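Local coordinates for protein putative NADH-depentdent flavin oxidoreductase (Cupriavidus metallidurans, PDB 5OCS) that probably reduces activated alkenes as an FMN-dependent ene-reductase of the Old Yellow Enzyme family, probably with hydride from a nicotinamide cofactor such as NADPH, at residues K155-F160 / D198-S203; H186-L189 / A193-R196. All coordinates share one frame; numbering follows the deposited sequence.

Interaction 1. Residues K155-F160 / D198-S203; sequences KIRDDF and DEYGGS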
ATOM      1  N   LYS D 155     -20.126 -29.161  15.346  1.00 14.15           N
ATOM      2  CA  LYS D 155     -18.774 -28.595  15.365  1.00 14.14           C
ATOM      3  C   LYS D 155     -18.706 -27.353  14.479  1.00 13.42           C
ATOM      4  O   LYS D 155     -18.250 -26.294  14.912  1.00 12.67           O
ATOM      5  CB  LYS D 155     -17.710 -29.593  14.921  1.00 15.50           C
ATOM      6  CG  LYS D 155     -16.294 -29.139  15.199  1.00 16.52           C
ATOM      7  CD  LYS D 155     -15.220 -30.020  14.605  1.00 16.57           C
ATOM      8  CE  LYS D 155     -13.845 -29.490  14.926  1.00 17.85           C
ATOM      9  NZ  LYS D 155     -13.559 -28.220  14.198  1.00 18.17           N
ATOM     10  N   ILE D 156     -19.209 -27.450  13.261  1.00 12.13           N
ATOM     11  CA  ILE D 156     -19.180 -26.278  12.367  1.00 12.64           C
ATOM     12  C   ILE D 156     -19.948 -25.077  12.929  1.00 13.09           C
ATOM     13  O   ILE D 156     -19.387 -23.960  12.925  1.00 13.11           O
ATOM     14  CB  ILE D 156     -19.637 -26.647  10.943  1.00 12.22           C
ATOM     15  CG1 ILE D 156     -18.580 -27.568  10.326  1.00 12.43           C
ATOM     16  CG2 ILE D 156     -19.825 -25.392  10.092  1.00 12.60           C
ATOM     17  CD1 ILE D 156     -19.155 -28.454   9.232  1.00 12.71           C
ATOM     18  N   ARG D 157     -21.193 -25.278  13.407  1.00 13.13           N
ATOM     19  CA  ARG D 157     -21.940 -24.202  14.040  1.00 15.65           C
ATOM     20  C   ARG D 157     -21.101 -23.573  15.152  1.00 14.38           C
ATOM     21  O   ARG D 157     -20.932 -22.345  15.190  1.00 13.13           O
ATOM     22  CB  ARG D 157     -23.286 -24.630  14.657  1.00 18.20           C
ATOM     23  CG  ARG D 157     -24.295 -25.265  13.711  1.00 22.90           C
ATOM     24  CD  ARG D 157     -25.677 -25.475  14.355  1.00 25.12           C
ATOM     25  NE  ARG D 157     -26.478 -26.362  13.498  1.00 26.54           N
ATOM     26  CZ  ARG D 157     -26.457 -27.697  13.535  1.00 28.12           C
ATOM     27  NH1 ARG D 157     -25.725 -28.330  14.447  1.00 27.71           N
ATOM     28  NH2 ARG D 157     -27.208 -28.410  12.660  1.00 26.54           N
ATOM     29  N   ASP D 158     -20.575 -24.419  16.039  1.00 14.31           N
ATOM     30  CA  ASP D 158     -19.870 -23.912  17.194  1.00 14.75           C
ATOM     31  C   ASP D 158     -18.579 -23.203  16.781  1.00 13.45           C
ATOM     32  O   ASP D 158     -18.182 -22.264  17.451  1.00 12.53           O
ATOM     33  CB  ASP D 158     -19.555 -25.015  18.179  1.00 16.37           C
ATOM     34  CG  ASP D 158     -20.788 -25.564  18.852  1.00 16.57           C
ATOM     35  OD1 ASP D 158     -21.881 -24.920  18.851  1.00 18.51           O
ATOM     36  OD2 ASP D 158     -20.645 -26.670  19.346  1.00 17.11           O
ATOM     37  N   ASP D 159     -17.935 -23.673  15.712  1.00 12.70           N
ATOM     38  CA  ASP D 159     -16.685 -23.062  15.202  1.00 13.10           C
ATOM     39  C   ASP D 159     -16.979 -21.661  14.621  1.00 12.72           C
ATOM     40  O   ASP D 159     -16.215 -20.709  14.860  1.00 13.10           O
ATOM     41  CB  ASP D 159     -16.011 -23.933  14.142  1.00 12.95           C
ATOM     42  CG  ASP D 159     -15.417 -25.207  14.702  1.00 14.00           C
ATOM     43  OD1 ASP D 159     -15.264 -25.333  15.949  1.00 13.69           O
ATOM     44  OD2 ASP D 159     -15.062 -26.078  13.890  1.00 13.49           O
ATOM     45  N   PHE D 160     -18.080 -21.527  13.889  1.00 12.48           N
ATOM     46  CA  PHE D 160     -18.517 -20.213  13.428  1.00 12.21           C
ATOM     47  C   PHE D 160     -18.753 -19.246  14.602  1.00 12.44           C
ATOM     48  O   PHE D 160     -18.355 -18.080  14.561  1.00 12.75           O
ATOM     49  CB  PHE D 160     -19.745 -20.299  12.542  1.00 11.49           C
ATOM     50  CG  PHE D 160     -19.430 -20.436  11.073  1.00 11.47           C
ATOM     51  CD1 PHE D 160     -19.250 -19.299  10.282  1.00 10.79           C
ATOM     52  CD2 PHE D 160     -19.311 -21.707  10.463  1.00 10.84           C
ATOM     53  CE1 PHE D 160     -18.947 -19.404   8.915  1.00 10.79           C
ATOM     54  CE2 PHE D 160     -19.037 -21.818   9.095  1.00 10.84           C
ATOM     55  CZ  PHE D 160     -18.829 -20.663   8.323  1.00 10.80           C
ATOM     56  N   ASP D 198     -32.083 -36.276   4.872  1.00 19.79           N
ATOM     57  CA  ASP D 198     -32.627 -35.854   6.156  1.00 20.02           C
ATOM     58  C   ASP D 198     -33.183 -34.439   6.001  1.00 19.07           C
ATOM     59  O   ASP D 198     -33.345 -33.992   4.859  1.00 18.85           O
ATOM     60  CB  ASP D 198     -31.567 -36.014   7.258  1.00 21.43           C
ATOM     61  CG  ASP D 198     -30.374 -35.050   7.098  1.00 23.13           C
ATOM     62  OD1 ASP D 198     -30.300 -34.276   6.106  1.00 21.62           O
ATOM     63  OD2 ASP D 198     -29.474 -35.134   7.943  1.00 23.21           O
ATOM     64  N   GLU D 199     -33.424 -33.724   7.118  1.00 18.61           N
ATOM     65  CA  GLU D 199     -34.065 -32.403   7.113  1.00 19.94           C
ATOM     66  C   GLU D 199     -33.171 -31.291   6.522  1.00 18.50           C
ATOM     67  O   GLU D 199     -33.587 -30.136   6.454  1.00 17.86           O
ATOM     68  CB  GLU D 199     -34.569 -32.012   8.538  1.00 21.77           C
ATOM     69  CG  GLU D 199     -33.552 -31.787   9.666  1.00 23.15           C
ATOM     70  CD  GLU D 199     -33.007 -33.051  10.346  1.00 26.10           C
ATOM     71  OE1 GLU D 199     -33.094 -34.180   9.770  1.00 25.74           O
ATOM     72  OE2 GLU D 199     -32.459 -32.934  11.479  1.00 29.24           O
ATOM     73  N   TYR D 200     -31.946 -31.662   6.135  1.00 17.37           N
ATOM     74  CA  TYR D 200     -30.968 -30.724   5.562  1.00 17.60           C
ATOM     75  C   TYR D 200     -30.763 -30.855   4.058  1.00 17.57           C
ATOM     76  O   TYR D 200     -29.989 -30.093   3.513  1.00 17.59           O
ATOM     77  CB  TYR D 200     -29.636 -30.823   6.298  1.00 17.90           C
ATOM     78  CG  TYR D 200     -29.742 -30.311   7.703  1.00 17.51           C
ATOM     79  CD1 TYR D 200     -29.813 -28.938   7.963  1.00 18.24           C
ATOM     80  CD2 TYR D 200     -29.815 -31.191   8.778  1.00 19.06           C
ATOM     81  CE1 TYR D 200     -29.967 -28.475   9.282  1.00 18.32           C
ATOM     82  CE2 TYR D 200     -29.929 -30.743  10.079  1.00 19.04           C
ATOM     83  CZ  TYR D 200     -30.019 -29.387  10.322  1.00 20.06           C
ATOM     84  OH  TYR D 200     -30.140 -28.961  11.638  1.00 20.48           O
ATOM     85  N   GLY D 201     -31.451 -31.786   3.395  1.00 15.92           N
ATOM     86  CA  GLY D 201     -31.442 -31.857   1.921  1.00 16.21           C
ATOM     87  C   GLY D 201     -32.822 -32.039   1.341  1.00 16.98           C
ATOM     88  O   GLY D 201     -33.803 -32.229   2.085  1.00 16.52           O
ATOM     89  N   GLY D 202     -32.908 -31.967   0.015  1.00 16.86           N
ATOM     90  CA  GLY D 202     -34.181 -32.083  -0.670  1.00 16.68           C
ATOM     91  C   GLY D 202     -34.774 -30.751  -0.993  1.00 16.27           C
ATOM     92  O   GLY D 202     -34.311 -30.063  -1.900  1.00 17.08           O
ATOM     93  N   SER D 203     -35.840 -30.394  -0.278  1.00 15.79           N
ATOM     94  CA  SER D 203     -36.579 -29.178  -0.526  1.00 15.40           C
ATOM     95  C   SER D 203     -35.707 -27.940  -0.300  1.00 15.26           C
ATOM     96  O   SER D 203     -34.694 -28.010   0.385  1.00 15.99           O
ATOM     97  CB  SER D 203     -37.776 -29.075   0.434  1.00 15.95           C
ATOM     98  OG  SER D 203     -37.325 -28.972   1.797  1.00 16.18           O
TER

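Interaction 2. Residues H186-L189 / A193-R196; sequences HQFL and ANHR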
ATOM      1  N   HIS D 186     -22.782 -22.997   0.521  1.00 10.84           N
ATOM      2  CA  HIS D 186     -23.318 -23.100  -0.838  1.00 10.84           C
ATOM      3  C   HIS D 186     -23.575 -24.608  -1.208  1.00 11.21           C
ATOM      4  O   HIS D 186     -24.563 -24.932  -1.881  1.00 11.03           O
ATOM      5  CB  HIS D 186     -22.342 -22.428  -1.792  1.00 11.51           C
ATOM      6  CG  HIS D 186     -22.860 -22.224  -3.182  1.00 13.23           C
ATOM      7  ND1 HIS D 186     -22.201 -21.426  -4.097  1.00 14.56           N
ATOM      8  CD2 HIS D 186     -23.950 -22.696  -3.827  1.00 14.93           C
ATOM      9  CE1 HIS D 186     -22.854 -21.422  -5.242  1.00 15.76           C
ATOM     10  NE2 HIS D 186     -23.921 -22.190  -5.107  1.00 15.83           N
ATOM     11  N   GLN D 187     -22.692 -25.495  -0.737  1.00 10.50           N
ATOM     12  CA  GLN D 187     -22.835 -26.928  -0.947  1.00 10.88           C
ATOM     13  C   GLN D 187     -24.149 -27.411  -0.349  1.00 11.29           C
ATOM     14  O   GLN D 187     -24.787 -28.254  -0.947  1.00 11.45           O
ATOM     15  CB  GLN D 187     -21.679 -27.721  -0.351  1.00 10.51           C
ATOM     16  CG  GLN D 187     -20.382 -27.492  -1.101  1.00 10.67           C
ATOM     17  CD  GLN D 187     -19.126 -27.753  -0.288  1.00 11.31           C
ATOM     18  OE1 GLN D 187     -19.091 -28.673   0.533  1.00 11.48           O
ATOM     19  NE2 GLN D 187     -18.049 -26.983  -0.567  1.00 11.10           N
ATOM     20  N   PHE D 188     -24.530 -26.906   0.822  1.00 10.66           N
ATOM     21  CA  PHE D 188     -25.816 -27.243   1.409  1.00 11.46           C
ATOM     22  C   PHE D 188     -26.956 -26.659   0.596  1.00 11.16           C
ATOM     23  O   PHE D 188     -27.991 -27.334   0.406  1.00 11.35           O
ATOM     24  CB  PHE D 188     -25.933 -26.808   2.867  1.00 11.23           C
ATOM     25  CG  PHE D 188     -25.403 -27.816   3.850  1.00 11.41           C
ATOM     26  CD1 PHE D 188     -24.053 -27.844   4.184  1.00 12.19           C
ATOM     27  CD2 PHE D 188     -26.247 -28.725   4.484  1.00 12.22           C
ATOM     28  CE1 PHE D 188     -23.565 -28.738   5.116  1.00 12.40           C
ATOM     29  CE2 PHE D 188     -25.769 -29.604   5.416  1.00 11.91           C
ATOM     30  CZ  PHE D 188     -24.420 -29.641   5.735  1.00 13.74           C
ATOM     31  N   LEU D 189     -26.797 -25.423   0.122  1.00 10.60           N
ATOM     32  CA  LEU D 189     -27.840 -24.767  -0.646  1.00 10.65           C
ATOM     33  C   LEU D 189     -28.154 -25.511  -1.950  1.00 11.13           C
ATOM     34  O   LEU D 189     -29.288 -25.492  -2.411  1.00 12.76           O
ATOM     35  CB  LEU D 189     -27.501 -23.325  -0.991  1.00 10.87           C
ATOM     36  CG  LEU D 189     -27.395 -22.413   0.246  1.00 11.09           C
ATOM     37  CD1 LEU D 189     -26.813 -21.083  -0.150  1.00 11.96           C
ATOM     38  CD2 LEU D 189     -28.742 -22.203   0.908  1.00 11.43           C
ATOM     39  N   ALA D 193     -24.461 -30.383  -4.944  1.00 12.35           N
ATOM     40  CA  ALA D 193     -23.601 -30.925  -3.894  1.00 12.25           C
ATOM     41  C   ALA D 193     -24.363 -31.620  -2.777  1.00 11.89           C
ATOM     42  O   ALA D 193     -23.822 -32.519  -2.148  1.00 12.52           O
ATOM     43  CB  ALA D 193     -22.713 -29.834  -3.316  1.00 12.81           C
ATOM     44  N   ASN D 194     -25.622 -31.238  -2.551  1.00 11.60           N
ATOM     45  CA  ASN D 194     -26.380 -31.728  -1.389  1.00 12.73           C
ATOM     46  C   ASN D 194     -27.355 -32.816  -1.880  1.00 13.21           C
ATOM     47  O   ASN D 194     -28.369 -32.510  -2.533  1.00 13.67           O
ATOM     48  CB  ASN D 194     -27.161 -30.581  -0.753  1.00 12.50           C
ATOM     49  CG  ASN D 194     -27.902 -30.995   0.484  1.00 12.80           C
ATOM     50  OD1 ASN D 194     -28.088 -32.186   0.738  1.00 12.67           O
ATOM     51  ND2 ASN D 194     -28.339 -30.013   1.278  1.00 12.75           N
ATOM     52  N   HIS D 195     -27.006 -34.055  -1.573  1.00 14.19           N
ATOM     53  CA  HIS D 195     -27.864 -35.206  -1.834  1.00 15.82           C
ATOM     54  C   HIS D 195     -28.381 -35.846  -0.549  1.00 17.11           C
ATOM     55  O   HIS D 195     -28.741 -37.044  -0.548  1.00 16.64           O
ATOM     56  CB  HIS D 195     -27.110 -36.239  -2.641  1.00 18.59           C
ATOM     57  CG  HIS D 195     -26.699 -35.750  -3.987  1.00 22.11           C
ATOM     58  ND1 HIS D 195     -25.695 -36.342  -4.710  1.00 26.62           N
ATOM     59  CD2 HIS D 195     -27.148 -34.712  -4.741  1.00 25.14           C
ATOM     60  CE1 HIS D 195     -25.519 -35.675  -5.838  1.00 26.19           C
ATOM     61  NE2 HIS D 195     -26.389 -34.686  -5.884  1.00 23.81           N
ATOM     62  N   ARG D 196     -28.451 -35.045   0.516  1.00 15.27           N
ATOM     63  CA  ARG D 196     -28.897 -35.529   1.795  1.00 16.68           C
ATOM     64  C   ARG D 196     -30.385 -35.871   1.736  1.00 17.19           C
ATOM     65  O   ARG D 196     -31.137 -35.249   1.001  1.00 17.96           O
ATOM     66  CB  ARG D 196     -28.674 -34.476   2.878  1.00 16.03           C
ATOM     67  CG  ARG D 196     -27.222 -34.102   3.123  1.00 16.86           C
ATOM     68  CD  ARG D 196     -27.153 -33.053   4.227  1.00 17.34           C
ATOM     69  NE  ARG D 196     -27.366 -33.663   5.543  1.00 16.88           N
ATOM     70  CZ  ARG D 196     -26.447 -34.287   6.266  1.00 16.33           C
ATOM     71  NH1 ARG D 196     -25.193 -34.411   5.856  1.00 17.10           N
ATOM     72  NH2 ARG D 196     -26.783 -34.788   7.441  1.00 17.93           N
TER

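Interaction 1. Residues K155-F160 / D198-S203
The Arg157 guanidinium carries Tyr200 CZ at its edge, in plane, while Tyr200 OH stands oblique to the guanidinium and Arg157 NH2 oblique to the phenol ring; the two flat groups are inclined by 45°. This single pair joins helix 150-169, on the outside of the eight-stranded TIM barrel, to the loop before helix 204-221. The side chains reach out from opposite directions across backbones whose nearest CA atoms, those of Arg157 and Tyr200, are 14.0 Å apart. Arg157 spans its share because its chain is extended from CG to NE (chi2 -172°). Arg157 NH2 lies 3.2 Å from Tyr200 OH, and both are held by Glu213 of helix 204-221: OE1 forms a salt bridge with the arginine and OE2 a hydrogen bond with the phenol. The carboxylate thus bridges the two partners and would probably offset the arginine's charge. The direct contact is small, with 56 Å² buried in all. On the helix, Lys155 NZ lies 2.6 Å from Asp159 OD2, one turn on, in a salt bridge that uses the oxygen's syn lone pair, and makes a second one to Glu63. At the root of Tyr200 a type I beta turn runs from Asp198 to Gly201. Its Asx turn is closed by Tyr200 N, which donates over 3.1 Å to Asp198 OD1 from above the carboxylate plane, 58° out of it.

Interaction 2. Residues H186-L189 / A193-R196
Asn194 fastens the loop to the end of helix 184-189 by giving ND2 to the carbonyl oxygen of Phe188, at 2.8 Å. The bond is nearly straight, 173° at the hydrogen; it reaches a lone pair in the carbonyl plane, and the acceptor lies almost in the plane of the Asn194 amide. With CG anti to the backbone N (chi1 -177°), the amide turns its other end back to its own loop, where Arg196 N donates to Asn194 OD1 over 2.9 Å and closes an Asx turn. ND2 also makes a probable second hydrogen bond, to Tyr200 O, and both ends of this buried amide are engaged. Packing is close beside it: Asn194 CB sits 3.3 Å from Gln187 O, and Ala193 CB lies against the same oxygen and, at 3.8 Å, against Gln187 CB. The far end of the contact, at the partly exposed Arg196, is looser. There Arg196 CD touches Phe188 CE2 at 3.9 Å, the ring and guanidinium planes 31° apart, and the chain, bent at chi3, carries the guanidinium on to a salt bridge with Asp198. Around this pairing, Phe188 meets the Phe210 ring and Pro211 of helix 204-221, Met153 of helix 150-169 touches both Phe188 and Arg196, and Gln187 turns its amide to Gly182, in the link between barrel strand 175-179 and helix 184-189.

Along the chain the order is 155-160, 186-189, 193-196, 198-203, so interaction 1 encloses interaction 2, and their centres are 10 Å apart. Both lie on the outside of one TIM barrel, about 20 Å from its chain's centre and away from the annotated FMN-binding residues. The loop between helices 184-189 and 204-221 supplies a segment to each: interaction 2 folds its first part back onto the helix it has just left, whereas interaction 1 reaches across to helix 150-169. They meet directly through the Asn194 amide and the Tyr200 carbonyl. Together they tie this loop to helices 184-189 and 150-169, with Glu213 and Phe210 adding helix 204-221.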